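Local coordinates for protein DNA polymerase III subunit beta (Helicobacter pylori 26695, PDB 4S3I) that acts as the replicative sliding clamp, tethering DNA polymerases and other proteins to DNA and making them processive, at residues A[167-172]-A[184-189]; A[176-181]-A[370-375]; A[199-204]-A[237-242]; A[259-264]-A[339-344]. All blocks are in the same frame, centred on the assembly; numbering follows the deposited sequence.

Interaction 1: residues A[167-172]-A[184-189]; sequences HQTLSV and QLEKIS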
loop_
_atom_site.group_PDB
_atom_site.type_symbol
_atom_site.label_atom_id
_atom_site.label_comp_id
_atom_site.label_asym_id
_atom_site.label_seq_id
_atom_site.Cartn_x
_atom_site.Cartn_y
_atom_site.Cartn_z
ATOM N N HIS A 167 32.854 15.319 27.537
ATOM C CA HIS A 167 33.273 14.007 27.090
ATOM C C HIS A 167 33.001 13.808 25.602
ATOM O O HIS A 167 33.310 12.754 25.051
ATOM C CB HIS A 167 32.629 12.931 27.966
ATOM C CG HIS A 167 32.952 13.082 29.422
ATOM N ND1 HIS A 167 32.025 13.487 30.357
ATOM C CD2 HIS A 167 34.117 12.911 30.097
ATOM C CE1 HIS A 167 32.597 13.542 31.548
ATOM N NE2 HIS A 167 33.866 13.201 31.416
ATOM N N GLN A 168 32.459 14.845 24.959
ATOM C CA GLN A 168 32.189 14.824 23.524
ATOM C C GLN A 168 31.358 13.596 23.147
ATOM O O GLN A 168 31.685 12.835 22.219
ATOM C CB GLN A 168 33.490 14.892 22.727
ATOM C CG GLN A 168 34.273 16.201 22.958
ATOM C CD GLN A 168 33.534 17.448 22.449
ATOM O OE1 GLN A 168 33.649 17.818 21.278
ATOM N NE2 GLN A 168 32.786 18.102 23.334
ATOM N N THR A 169 30.287 13.392 23.904
ATOM C CA THR A 169 29.389 12.291 23.623
ATOM C C THR A 169 27.962 12.785 23.540
ATOM O O THR A 169 27.537 13.650 24.313
ATOM C CB THR A 169 29.486 11.133 24.657
ATOM O OG1 THR A 169 28.828 11.504 25.874
ATOM C CG2 THR A 169 30.932 10.760 24.933
ATOM N N LEU A 170 27.233 12.232 22.583
ATOM C CA LEU A 170 25.819 12.508 22.436
ATOM C C LEU A 170 25.083 11.200 22.679
ATOM O O LEU A 170 25.342 10.194 22.003
ATOM C CB LEU A 170 25.527 13.020 21.027
ATOM C CG LEU A 170 24.059 13.064 20.595
ATOM C CD1 LEU A 170 23.263 13.997 21.506
ATOM C CD2 LEU A 170 23.964 13.520 19.148
ATOM N N SER A 171 24.185 11.200 23.659
ATOM C CA SER A 171 23.367 10.021 23.912
ATOM C C SER A 171 21.988 10.222 23.306
ATOM O O SER A 171 21.409 11.312 23.391
ATOM C CB SER A 171 23.252 9.740 25.410
ATOM O OG SER A 171 24.530 9.615 25.996
ATOM N N VAL A 172 21.472 9.160 22.702
ATOM C CA VAL A 172 20.180 9.189 22.029
ATOM C C VAL A 172 19.344 8.085 22.645
ATOM O O VAL A 172 19.778 6.930 22.698
ATOM C CB VAL A 172 20.340 9.007 20.513
ATOM C CG1 VAL A 172 19.010 9.109 19.824
ATOM C CG2 VAL A 172 21.302 10.052 19.937
ATOM N N GLN A 184 25.101 5.535 22.677
ATOM C CA GLN A 184 26.011 6.586 23.067
ATOM C C GLN A 184 26.955 6.817 21.893
ATOM O O GLN A 184 27.654 5.897 21.454
ATOM C CB GLN A 184 26.754 6.206 24.352
ATOM C CG GLN A 184 27.333 7.401 25.105
ATOM C CD GLN A 184 27.484 7.138 26.598
ATOM O OE1 GLN A 184 26.522 7.255 27.362
ATOM N NE2 GLN A 184 28.695 6.781 27.018
ATOM N N LEU A 185 26.943 8.037 21.359
ATOM C CA LEU A 185 27.798 8.380 20.228
ATOM C C LEU A 185 29.008 9.158 20.734
ATOM O O LEU A 185 28.884 10.295 21.200
ATOM C CB LEU A 185 27.027 9.211 19.205
ATOM C CG LEU A 185 25.708 8.571 18.763
ATOM C CD1 LEU A 185 24.824 9.587 18.056
ATOM C CD2 LEU A 185 25.993 7.403 17.859
ATOM N N GLU A 186 30.183 8.553 20.638
ATOM C CA GLU A 186 31.375 9.186 21.178
ATOM C C GLU A 186 32.169 9.906 20.100
ATOM O O GLU A 186 31.902 9.743 18.902
ATOM C CB GLU A 186 32.236 8.157 21.912
ATOM C CG GLU A 186 31.537 7.547 23.121
ATOM C CD GLU A 186 32.498 6.855 24.066
ATOM O OE1 GLU A 186 32.282 6.930 25.297
ATOM O OE2 GLU A 186 33.465 6.236 23.577
ATOM N N LYS A 187 33.141 10.699 20.543
ATOM C CA LYS A 187 34.014 11.458 19.651
ATOM C C LYS A 187 33.210 12.336 18.697
ATOM O O LYS A 187 33.450 12.371 17.485
ATOM C CB LYS A 187 34.975 10.519 18.911
ATOM C CG LYS A 187 35.573 9.470 19.844
ATOM C CD LYS A 187 36.906 8.925 19.355
ATOM C CE LYS A 187 37.558 8.063 20.437
ATOM N NZ LYS A 187 38.884 7.502 20.043
ATOM N N ILE A 188 32.237 13.033 19.273
ATOM C CA ILE A 188 31.427 13.989 18.546
ATOM C C ILE A 188 31.907 15.373 18.949
ATOM O O ILE A 188 31.931 15.693 20.139
ATOM C CB ILE A 188 29.952 13.850 18.946
ATOM C CG1 ILE A 188 29.519 12.395 18.806
ATOM C CG2 ILE A 188 29.073 14.772 18.103
ATOM C CD1 ILE A 188 29.678 11.861 17.395
ATOM N N SER A 189 32.310 16.184 17.971
ATOM C CA SER A 189 32.695 17.555 18.252
ATOM C C SER A 189 31.448 18.346 18.638
ATOM O O SER A 189 30.650 18.716 17.778
ATOM C CB SER A 189 33.379 18.196 17.042
ATOM O OG SER A 189 34.613 17.575 16.764
#
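At the open end of this beta hairpin two acceptor oxygens face one another: Gln-168 OE1 sits 3.0 Å from Ile-188 O, with no hydrogen bond between them. The chain just beyond Ser-189 explains it: Ile-190 N donates to OE1. The backbone already sets Gln-168 CB 3.1 Å from Ile-188 O; CG then stands beside the glutamine's own backbone N, and the bend at chi2 (-65°) lays the amide end along the same oxygen. A nearly straight bond, Ile-188 N to Gln-168 O at 3.0 Å and 173°, pins the same corner. Lys-187 is skipped in the pairing, so the register gains a residue here. Strands 169-175 and 179-185 form the antiparallel hairpin of the central clamp domain, and on the far side of the first strand Gln-168 and Thr-169 both face Asp-164 in a G1 beta bulge, Gln-168 taking the positive phi (53°). Further in, Leu-170 and Leu-185 are a hydrogen-bonded pair, with Leu-170 N to Leu-185 O at 2.9 Å and Leu-185 N to Leu-170 O at 2.8 Å. Their side chains run side by side, and Leu-185 CD1 also reaches Val-172 CG2 at 4.0 Å; Phe-135 and Leu-136 of helix 135-143 pack on this leucine face. On the opposite face Thr-169 CG2 lies alongside Glu-186 CG at 3.7 Å, and Ser-171 and Gln-184 are both touched by Tyr-247.

Interaction 2: residues A[176-181]-A[370-375]; sequences DTKRLS and LMMPIT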
loop_
_atom_site.group_PDB
_atom_site.type_symbol
_atom_site.label_atom_id
_atom_site.label_comp_id
_atom_site.label_asym_id
_atom_site.label_seq_id
_atom_site.Cartn_x
_atom_site.Cartn_y
_atom_site.Cartn_z
ATOM N N ASP A 176 9.134 3.738 25.882
ATOM C CA ASP A 176 7.678 3.766 26.028
ATOM C C ASP A 176 7.242 3.140 27.349
ATOM O O ASP A 176 6.084 2.732 27.490
ATOM C CB ASP A 176 6.988 3.035 24.864
ATOM C CG ASP A 176 7.391 1.567 24.767
ATOM O OD1 ASP A 176 8.002 1.045 25.727
ATOM O OD2 ASP A 176 7.090 0.928 23.726
ATOM N N THR A 177 8.191 3.040 28.285
ATOM C CA THR A 177 7.999 2.444 29.623
ATOM C C THR A 177 7.995 0.912 29.719
ATOM O O THR A 177 8.146 0.377 30.818
ATOM C CB THR A 177 6.752 2.995 30.377
ATOM O OG1 THR A 177 5.550 2.544 29.729
ATOM C CG2 THR A 177 6.790 4.512 30.433
ATOM N N LYS A 178 7.815 0.216 28.597
ATOM C CA LYS A 178 7.938 -1.242 28.579
ATOM C C LYS A 178 9.341 -1.611 28.122
ATOM O O LYS A 178 9.869 -2.684 28.439
ATOM C CB LYS A 178 6.935 -1.873 27.609
ATOM C CG LYS A 178 5.467 -1.702 27.971
ATOM C CD LYS A 178 5.162 -2.262 29.354
ATOM C CE LYS A 178 3.672 -2.553 29.541
ATOM N NZ LYS A 178 3.334 -3.970 29.218
ATOM N N ARG A 179 9.931 -0.707 27.351
ATOM C CA ARG A 179 11.244 -0.928 26.771
ATOM C C ARG A 179 11.923 0.412 26.569
ATOM O O ARG A 179 11.272 1.466 26.551
ATOM C CB ARG A 179 11.123 -1.660 25.440
ATOM C CG ARG A 179 10.032 -1.083 24.570
ATOM C CD ARG A 179 9.947 -1.754 23.238
ATOM N NE ARG A 179 8.815 -1.241 22.465
ATOM C CZ ARG A 179 8.650 -1.466 21.170
ATOM N NH1 ARG A 179 9.539 -2.195 20.518
ATOM N NH2 ARG A 179 7.596 -0.967 20.535
ATOM N N LEU A 180 13.237 0.363 26.429
ATOM C CA LEU A 180 14.043 1.566 26.369
ATOM C C LEU A 180 15.197 1.238 25.455
ATOM O O LEU A 180 15.872 0.218 25.643
ATOM C CB LEU A 180 14.534 1.924 27.772
ATOM C CG LEU A 180 15.468 3.121 27.931
ATOM C CD1 LEU A 180 15.064 3.930 29.149
ATOM C CD2 LEU A 180 16.897 2.638 28.066
ATOM N N SER A 181 15.392 2.068 24.434
ATOM C CA SER A 181 16.496 1.867 23.506
ATOM C C SER A 181 17.382 3.083 23.580
ATOM O O SER A 181 16.895 4.224 23.669
ATOM C CB SER A 181 16.004 1.661 22.076
ATOM O OG SER A 181 15.363 0.413 21.949
ATOM N N LEU A 370 16.632 -2.382 26.378
ATOM C CA LEU A 370 16.309 -2.986 27.663
ATOM C C LEU A 370 14.802 -3.235 27.707
ATOM O O LEU A 370 14.019 -2.331 27.414
ATOM C CB LEU A 370 16.734 -2.059 28.804
ATOM C CG LEU A 370 16.399 -2.587 30.200
ATOM C CD1 LEU A 370 17.392 -3.669 30.619
ATOM C CD2 LEU A 370 16.342 -1.466 31.234
ATOM N N MET A 371 14.399 -4.453 28.066
ATOM C CA MET A 371 12.989 -4.857 28.015
ATOM C C MET A 371 12.526 -5.524 29.300
ATOM O O MET A 371 13.285 -6.265 29.919
ATOM C CB MET A 371 12.771 -5.852 26.873
ATOM C CG MET A 371 12.532 -5.235 25.527
ATOM S SD MET A 371 12.845 -6.452 24.243
ATOM C CE MET A 371 11.678 -7.736 24.696
ATOM N N MET A 372 11.273 -5.277 29.676
ATOM C CA MET A 372 10.639 -6.000 30.772
ATOM C C MET A 372 10.158 -7.354 30.240
ATOM O O MET A 372 9.530 -7.412 29.179
ATOM C CB MET A 372 9.425 -5.230 31.301
ATOM C CG MET A 372 9.745 -3.840 31.828
ATOM S SD MET A 372 8.278 -2.781 31.969
ATOM C CE MET A 372 7.266 -3.712 33.115
ATOM N N PRO A 373 10.444 -8.450 30.975
ATOM C CA PRO A 373 9.973 -9.773 30.544
ATOM C C PRO A 373 8.511 -9.997 30.910
ATOM O O PRO A 373 7.938 -9.206 31.668
ATOM C CB PRO A 373 10.847 -10.724 31.356
ATOM C CG PRO A 373 11.085 -9.966 32.646
ATOM C CD PRO A 373 11.277 -8.532 32.191
ATOM N N ILE A 374 7.920 -11.064 30.367
ATOM C CA ILE A 374 6.577 -11.505 30.740
ATOM C C ILE A 374 6.726 -12.583 31.818
ATOM O O ILE A 374 7.622 -13.423 31.722
ATOM C CB ILE A 374 5.848 -12.143 29.538
ATOM C CG1 ILE A 374 6.050 -11.310 28.267
ATOM C CG2 ILE A 374 4.375 -12.360 29.848
ATOM C CD1 ILE A 374 5.343 -9.948 28.299
ATOM N N THR A 375 5.859 -12.572 32.829
ATOM C CA THR A 375 5.925 -13.568 33.901
ATOM C C THR A 375 5.533 -14.955 33.387
ATOM O O THR A 375 4.598 -15.074 32.585
ATOM C CB THR A 375 5.036 -13.186 35.099
ATOM O OG1 THR A 375 3.719 -12.866 34.636
ATOM C CG2 THR A 375 5.619 -11.985 35.839
#
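Leu-370 N donates to Leu-180 O at 2.8 Å, the shortest polar bond across this contact. The return bond, Leu-180 N to Leu-370 O, is longer at 3.0 Å and somewhat bent, and completes a hydrogen-bonded antiparallel pair; Arg-179 CA makes a CA-H...O contact with the same Leu-370 O at 3.2 Å. Two residues along each chain, Met-372 N donates to Lys-178 O, almost straight down the carbonyl, and Met-372 then swings its sulfur over the turn, SD coming to 3.4 Å from Thr-177 O.

That turn is organised by Asp-176. Its OD1 takes the backbone N of Lys-178 at 3.0 Å and that of Arg-179 at 3.1 Å, an Asx turn and Asx motif combined, while OD2 forms a salt bridge with Arg-179 NE at 3.0 Å. The carboxylate oxygen lies in the plane of the guanidinium group, at its edge. Arg-179 can bend back to it because CG stands between the backbone N and the carbonyl carbon (chi1 45°), after which the chain runs extended; NH1 has a second carboxylate partner in Glu-329. Near the strand, Arg-179 CB meets Met-371 CG at 3.8 Å.

This pairing joins the central-domain hairpin to strands 350-354, 338-343 and 257-262 in one continuous sheet. Phe-326 of helix 324-332 packs against Arg-179 and Met-371 on one face, while Leu-180 and Leu-370 on the other meet Tyr-247 and Tyr-255.

Interaction 3: residues A[199-204]-A[237-242]; sequences CILPKR and TKLIDG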
loop_
_atom_site.group_PDB
_atom_site.type_symbol
_atom_site.label_atom_id
_atom_site.label_comp_id
_atom_site.label_asym_id
_atom_site.label_seq_id
_atom_site.Cartn_x
_atom_site.Cartn_y
_atom_site.Cartn_z
ATOM N N CYS A 199 18.017 17.956 24.546
ATOM C CA CYS A 199 16.975 18.356 23.609
ATOM C C CYS A 199 16.038 17.179 23.395
ATOM O O CYS A 199 16.492 16.073 23.086
ATOM C CB CYS A 199 17.589 18.763 22.266
ATOM S SG CYS A 199 18.776 20.134 22.344
ATOM N N ILE A 200 14.735 17.401 23.555
ATOM C CA ILE A 200 13.773 16.347 23.255
ATOM C C ILE A 200 13.004 16.687 21.981
ATOM O O ILE A 200 12.199 17.633 21.973
ATOM C CB ILE A 200 12.759 16.119 24.402
ATOM C CG1 ILE A 200 13.467 15.829 25.722
ATOM C CG2 ILE A 200 11.846 14.952 24.066
ATOM C CD1 ILE A 200 12.535 15.897 26.949
ATOM N N LEU A 201 13.252 15.920 20.921
ATOM C CA LEU A 201 12.593 16.122 19.633
ATOM C C LEU A 201 11.307 15.304 19.552
ATOM O O LEU A 201 11.340 14.096 19.777
ATOM C CB LEU A 201 13.475 15.654 18.479
ATOM C CG LEU A 201 14.855 16.187 18.129
ATOM C CD1 LEU A 201 14.953 16.301 16.626
ATOM C CD2 LEU A 201 15.134 17.507 18.759
ATOM N N PRO A 202 10.183 15.949 19.185
ATOM C CA PRO A 202 8.916 15.215 18.992
ATOM C C PRO A 202 9.041 14.132 17.933
ATOM O O PRO A 202 9.838 14.286 17.001
ATOM C CB PRO A 202 7.949 16.293 18.491
ATOM C CG PRO A 202 8.541 17.606 18.978
ATOM C CD PRO A 202 10.039 17.400 18.940
ATOM N N LYS A 203 8.258 13.060 18.066
ATOM C CA LYS A 203 8.290 11.941 17.125
ATOM C C LYS A 203 8.052 12.384 15.684
ATOM O O LYS A 203 8.734 11.929 14.764
ATOM C CB LYS A 203 7.267 10.874 17.540
ATOM C CG LYS A 203 7.141 9.664 16.594
ATOM C CD LYS A 203 8.206 8.590 16.840
ATOM C CE LYS A 203 7.902 7.285 16.074
ATOM N NZ LYS A 203 7.258 6.219 16.914
ATOM N N ARG A 204 7.101 13.297 15.492
ATOM C CA ARG A 204 6.793 13.767 14.143
ATOM C C ARG A 204 8.033 14.356 13.494
ATOM O O ARG A 204 8.345 14.056 12.336
ATOM C CB ARG A 204 5.681 14.825 14.165
ATOM C CG ARG A 204 5.343 15.342 12.766
ATOM C CD ARG A 204 4.589 16.655 12.810
ATOM N NE ARG A 204 4.334 17.180 11.468
ATOM C CZ ARG A 204 3.579 18.245 11.218
ATOM N NH1 ARG A 204 3.001 18.889 12.222
ATOM N NH2 ARG A 204 3.399 18.660 9.968
ATOM N N THR A 237 12.124 22.306 14.340
ATOM C CA THR A 237 11.037 21.795 15.158
ATOM C C THR A 237 11.085 22.423 16.528
ATOM O O THR A 237 12.163 22.701 17.068
ATOM C CB THR A 237 11.073 20.250 15.304
ATOM O OG1 THR A 237 10.000 19.829 16.163
ATOM C CG2 THR A 237 12.399 19.795 15.907
ATOM N N LYS A 238 9.909 22.678 17.083
ATOM C CA LYS A 238 9.847 23.064 18.474
ATOM C C LYS A 238 10.267 21.827 19.253
ATOM O O LYS A 238 10.054 20.696 18.794
ATOM C CB LYS A 238 8.430 23.486 18.856
ATOM C CG LYS A 238 8.339 24.133 20.220
ATOM C CD LYS A 238 6.892 24.272 20.702
ATOM C CE LYS A 238 6.064 25.230 19.848
ATOM N NZ LYS A 238 4.728 25.526 20.470
ATOM N N LEU A 239 10.896 22.033 20.403
ATOM C CA LEU A 239 11.286 20.923 21.263
ATOM C C LEU A 239 10.173 20.643 22.269
ATOM O O LEU A 239 9.336 21.511 22.553
ATOM C CB LEU A 239 12.571 21.255 22.030
ATOM C CG LEU A 239 13.841 21.603 21.254
ATOM C CD1 LEU A 239 15.031 21.853 22.195
ATOM C CD2 LEU A 239 14.172 20.527 20.251
ATOM N N ILE A 240 10.171 19.434 22.821
ATOM C CA ILE A 240 9.307 19.134 23.956
ATOM C C ILE A 240 9.918 19.657 25.253
ATOM O O ILE A 240 11.057 19.319 25.590
ATOM C CB ILE A 240 9.062 17.631 24.094
ATOM C CG1 ILE A 240 8.418 17.093 22.816
ATOM C CG2 ILE A 240 8.180 17.348 25.307
ATOM C CD1 ILE A 240 8.167 15.597 22.837
ATOM N N ASP A 241 9.155 20.476 25.977
ATOM C CA ASP A 241 9.606 21.037 27.248
ATOM C C ASP A 241 9.503 20.037 28.386
ATOM O O ASP A 241 8.558 19.257 28.451
ATOM C CB ASP A 241 8.774 22.264 27.620
ATOM C CG ASP A 241 9.162 23.490 26.832
ATOM O OD1 ASP A 241 10.378 23.742 26.684
ATOM O OD2 ASP A 241 8.246 24.197 26.360
ATOM N N GLY A 242 10.464 20.089 29.301
ATOM C CA GLY A 242 10.414 19.253 30.485
ATOM C C GLY A 242 11.672 18.434 30.681
ATOM O O GLY A 242 12.696 18.671 30.033
HETATM O O HOH W 1 13.756 19.357 25.429
#
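The two backbones meet through one direct hydrogen bond, Ile-240 N to Ile-200 O at 2.8 Å, nearly in line with the carbonyl, and a water extends the link by accepting from Ile-200 N and donating to Ile-240 O. Around this single direct bond the side chains interlock. Ile-200 and Ile-240 cross at about a right angle, Ile-200 CG2 resting 3.9 Å from Ile-240 CB. The CD1 of Ile-240 touches that same CG2, and its CG1 lies 3.9 Å from Pro-202 CG. The edge of the Pro-202 ring rests on the other chain, CD 3.3 Å from Lys-238 O. The hydrogen bond to that oxygen comes from Thr-237 OG1, at 2.8 Å; with OG1 anti to the threonine's own N (chi1 178°), the hydroxyl sits beside the carbonyl carbon and faces forward along the chain. Deeper in, Leu-201 CD2 and Leu-239 CD2 come within 3.5 Å, a close methyl contact, and Leu-239 CD1 reaches Cys-199 CB.

In the sliding-clamp fold each domain packs helices against beta sheets; here, within the central domain, the exit of strand 233-238 is tied to edge strand 196-202 of another sheet, where Pro-202 takes the N-cap position of helix 203-212.

Interaction 4: residues A[259-264]-A[339-344]; sequences FTLGKE and FVLRCN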
loop_
_atom_site.group_PDB
_atom_site.type_symbol
_atom_site.label_atom_id
_atom_site.label_comp_id
_atom_site.label_asym_id
_atom_site.label_seq_id
_atom_site.Cartn_x
_atom_site.Cartn_y
_atom_site.Cartn_z
ATOM N N PHE A 259 24.305 -14.259 26.845
ATOM C CA PHE A 259 24.364 -15.260 25.778
ATOM C C PHE A 259 24.576 -14.632 24.404
ATOM O O PHE A 259 23.893 -13.673 24.050
ATOM C CB PHE A 259 23.066 -16.058 25.755
ATOM C CG PHE A 259 22.618 -16.540 27.112
ATOM C CD1 PHE A 259 23.319 -17.540 27.772
ATOM C CD2 PHE A 259 21.478 -16.012 27.711
ATOM C CE1 PHE A 259 22.889 -18.007 29.022
ATOM C CE2 PHE A 259 21.035 -16.473 28.957
ATOM C CZ PHE A 259 21.744 -17.475 29.611
ATOM N N THR A 260 25.518 -15.165 23.631
ATOM C CA THR A 260 25.724 -14.723 22.252
ATOM C C THR A 260 24.906 -15.653 21.342
ATOM O O THR A 260 25.137 -16.858 21.308
ATOM C CB THR A 260 27.210 -14.750 21.881
ATOM O OG1 THR A 260 27.927 -13.884 22.773
ATOM C CG2 THR A 260 27.432 -14.288 20.447
ATOM N N LEU A 261 23.925 -15.093 20.642
ATOM C CA LEU A 261 22.915 -15.884 19.921
ATOM C C LEU A 261 22.765 -15.423 18.472
ATOM O O LEU A 261 23.201 -14.327 18.118
ATOM C CB LEU A 261 21.578 -15.774 20.647
ATOM C CG LEU A 261 21.611 -16.193 22.117
ATOM C CD1 LEU A 261 20.443 -15.597 22.898
ATOM C CD2 LEU A 261 21.616 -17.731 22.245
ATOM N N GLY A 262 22.126 -16.243 17.635
ATOM C CA GLY A 262 21.998 -15.925 16.222
ATOM C C GLY A 262 20.814 -15.007 15.950
ATOM O O GLY A 262 19.662 -15.347 16.278
ATOM N N LYS A 263 21.082 -13.855 15.338
ATOM C CA LYS A 263 20.038 -12.847 15.155
ATOM C C LYS A 263 18.918 -13.332 14.227
ATOM O O LYS A 263 17.749 -13.319 14.614
ATOM C CB LYS A 263 20.621 -11.518 14.636
ATOM C CG LYS A 263 19.572 -10.393 14.545
ATOM C CD LYS A 263 20.144 -9.073 13.930
ATOM C CE LYS A 263 20.525 -9.216 12.459
ATOM N NZ LYS A 263 21.252 -7.982 11.935
ATOM N N GLU A 264 19.279 -13.758 13.018
ATOM C CA GLU A 264 18.282 -14.131 12.018
ATOM C C GLU A 264 17.523 -15.398 12.412
ATOM O O GLU A 264 16.319 -15.509 12.155
ATOM C CB GLU A 264 18.917 -14.283 10.625
ATOM C CG GLU A 264 19.377 -12.970 9.990
ATOM C CD GLU A 264 18.280 -11.894 9.924
ATOM O OE1 GLU A 264 17.118 -12.212 9.587
ATOM O OE2 GLU A 264 18.577 -10.711 10.203
ATOM N N PHE A 339 23.741 -11.510 18.268
ATOM C CA PHE A 339 23.382 -10.559 19.294
ATOM C C PHE A 339 23.700 -11.133 20.666
ATOM O O PHE A 339 23.885 -12.348 20.830
ATOM C CB PHE A 339 21.898 -10.142 19.209
ATOM C CG PHE A 339 20.916 -11.223 19.621
ATOM C CD1 PHE A 339 20.530 -12.213 18.716
ATOM C CD2 PHE A 339 20.345 -11.219 20.892
ATOM C CE1 PHE A 339 19.618 -13.209 19.081
ATOM C CE2 PHE A 339 19.432 -12.199 21.266
ATOM C CZ PHE A 339 19.059 -13.205 20.350
ATOM N N VAL A 340 23.763 -10.251 21.649
ATOM C CA VAL A 340 23.975 -10.671 23.012
ATOM C C VAL A 340 22.734 -10.389 23.810
ATOM O O VAL A 340 22.196 -9.270 23.788
ATOM C CB VAL A 340 25.188 -9.977 23.628
ATOM C CG1 VAL A 340 25.311 -10.348 25.106
ATOM C CG2 VAL A 340 26.442 -10.358 22.859
ATOM N N LEU A 341 22.266 -11.419 24.498
ATOM C CA LEU A 341 21.127 -11.294 25.385
ATOM C C LEU A 341 21.665 -11.330 26.811
ATOM O O LEU A 341 22.237 -12.344 27.230
ATOM C CB LEU A 341 20.168 -12.467 25.155
ATOM C CG LEU A 341 19.055 -12.625 26.185
ATOM C CD1 LEU A 341 18.121 -11.452 26.093
ATOM C CD2 LEU A 341 18.279 -13.933 25.962
ATOM N N ARG A 342 21.507 -10.236 27.553
ATOM C CA ARG A 342 21.990 -10.178 28.934
ATOM C C ARG A 342 20.829 -10.219 29.915
ATOM O O ARG A 342 19.892 -9.419 29.827
ATOM C CB ARG A 342 22.826 -8.910 29.184
ATOM C CG ARG A 342 23.959 -8.688 28.212
ATOM C CD ARG A 342 24.925 -7.613 28.723
ATOM N NE ARG A 342 25.833 -7.168 27.666
ATOM C CZ ARG A 342 26.950 -7.807 27.317
ATOM N NH1 ARG A 342 27.312 -8.919 27.950
ATOM N NH2 ARG A 342 27.709 -7.334 26.335
ATOM N N CYS A 343 20.901 -11.139 30.872
ATOM C CA CYS A 343 19.784 -11.378 31.786
ATOM C C CYS A 343 20.231 -11.483 33.237
ATOM O O CYS A 343 21.376 -11.842 33.530
ATOM C CB CYS A 343 19.097 -12.704 31.450
ATOM S SG CYS A 343 18.405 -12.876 29.787
ATOM N N ASN A 344 19.300 -11.190 34.136
ATOM C CA ASN A 344 19.430 -11.568 35.532
ATOM C C ASN A 344 18.315 -12.563 35.817
ATOM O O ASN A 344 18.212 -13.581 35.140
ATOM C CB ASN A 344 19.352 -10.334 36.436
ATOM C CG ASN A 344 20.549 -9.431 36.269
ATOM O OD1 ASN A 344 21.693 -9.886 36.355
ATOM N ND2 ASN A 344 20.301 -8.155 35.988
#
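Phe-339 leans across the strand pair onto Leu-261 at the edge of a long antiparallel sheet, in the C-terminal domain of the sliding clamp. From CB, chi1 of 71° sets CG between the backbone N and the carbonyl carbon, which tips the ring toward strand 257-262. CG passes Leu-261 O, and CD1 comes closer to that oxygen, at 3.5 Å, while also touching Lys-263 CA. Further round, CE1 has Gly-262 O at 3.5 Å, lying at the ring edge and in its plane. CZ, at the tip, meets both CB and CD1 of Leu-261, and CE2 touches the same CD1. The leucine CB sits over the ring face as a CH-pi contact, 4.0 Å from the centroid of the Phe-339 ring and 29° off its normal. Phe-266 stacks on this ring edge-to-face, and Phe-327 and Leu-331 of helix 324-332 pack against it.

The backbones hold the arrangement with four bonds, two between Phe-259 and Leu-341 and two between Leu-261 and Phe-339. Leu-261 CD1 continues along the same face to Leu-341 CB, at 3.9 Å. On the other face, Val-340 CG1 lies over the centre of the Arg-342 guanidinium group, 3.7 Å above its plane.

How the interactions relate
Following the chain from the N terminus, interaction 1 closes the hairpin of strands 169-175 and 179-185. Interaction 2 opens at that hairpin's turn and shuts only near the C terminus, so the two cross and use strand 179-185 from its two sides, one pairing it with 169-175 and the other with 368-371. Interactions 3 and 4 both fall within the long excursion spanned by interaction 2: 199-204 with 237-242 closes inside the central domain, then 259-264 with 339-344 inside the C-terminal one. All four reach one sheet, 3 and 4 at its outermost strands, with centres about 33 Å apart; interaction 2 joins the domains between, and interaction 3 links it to the sheet containing strand 233-238.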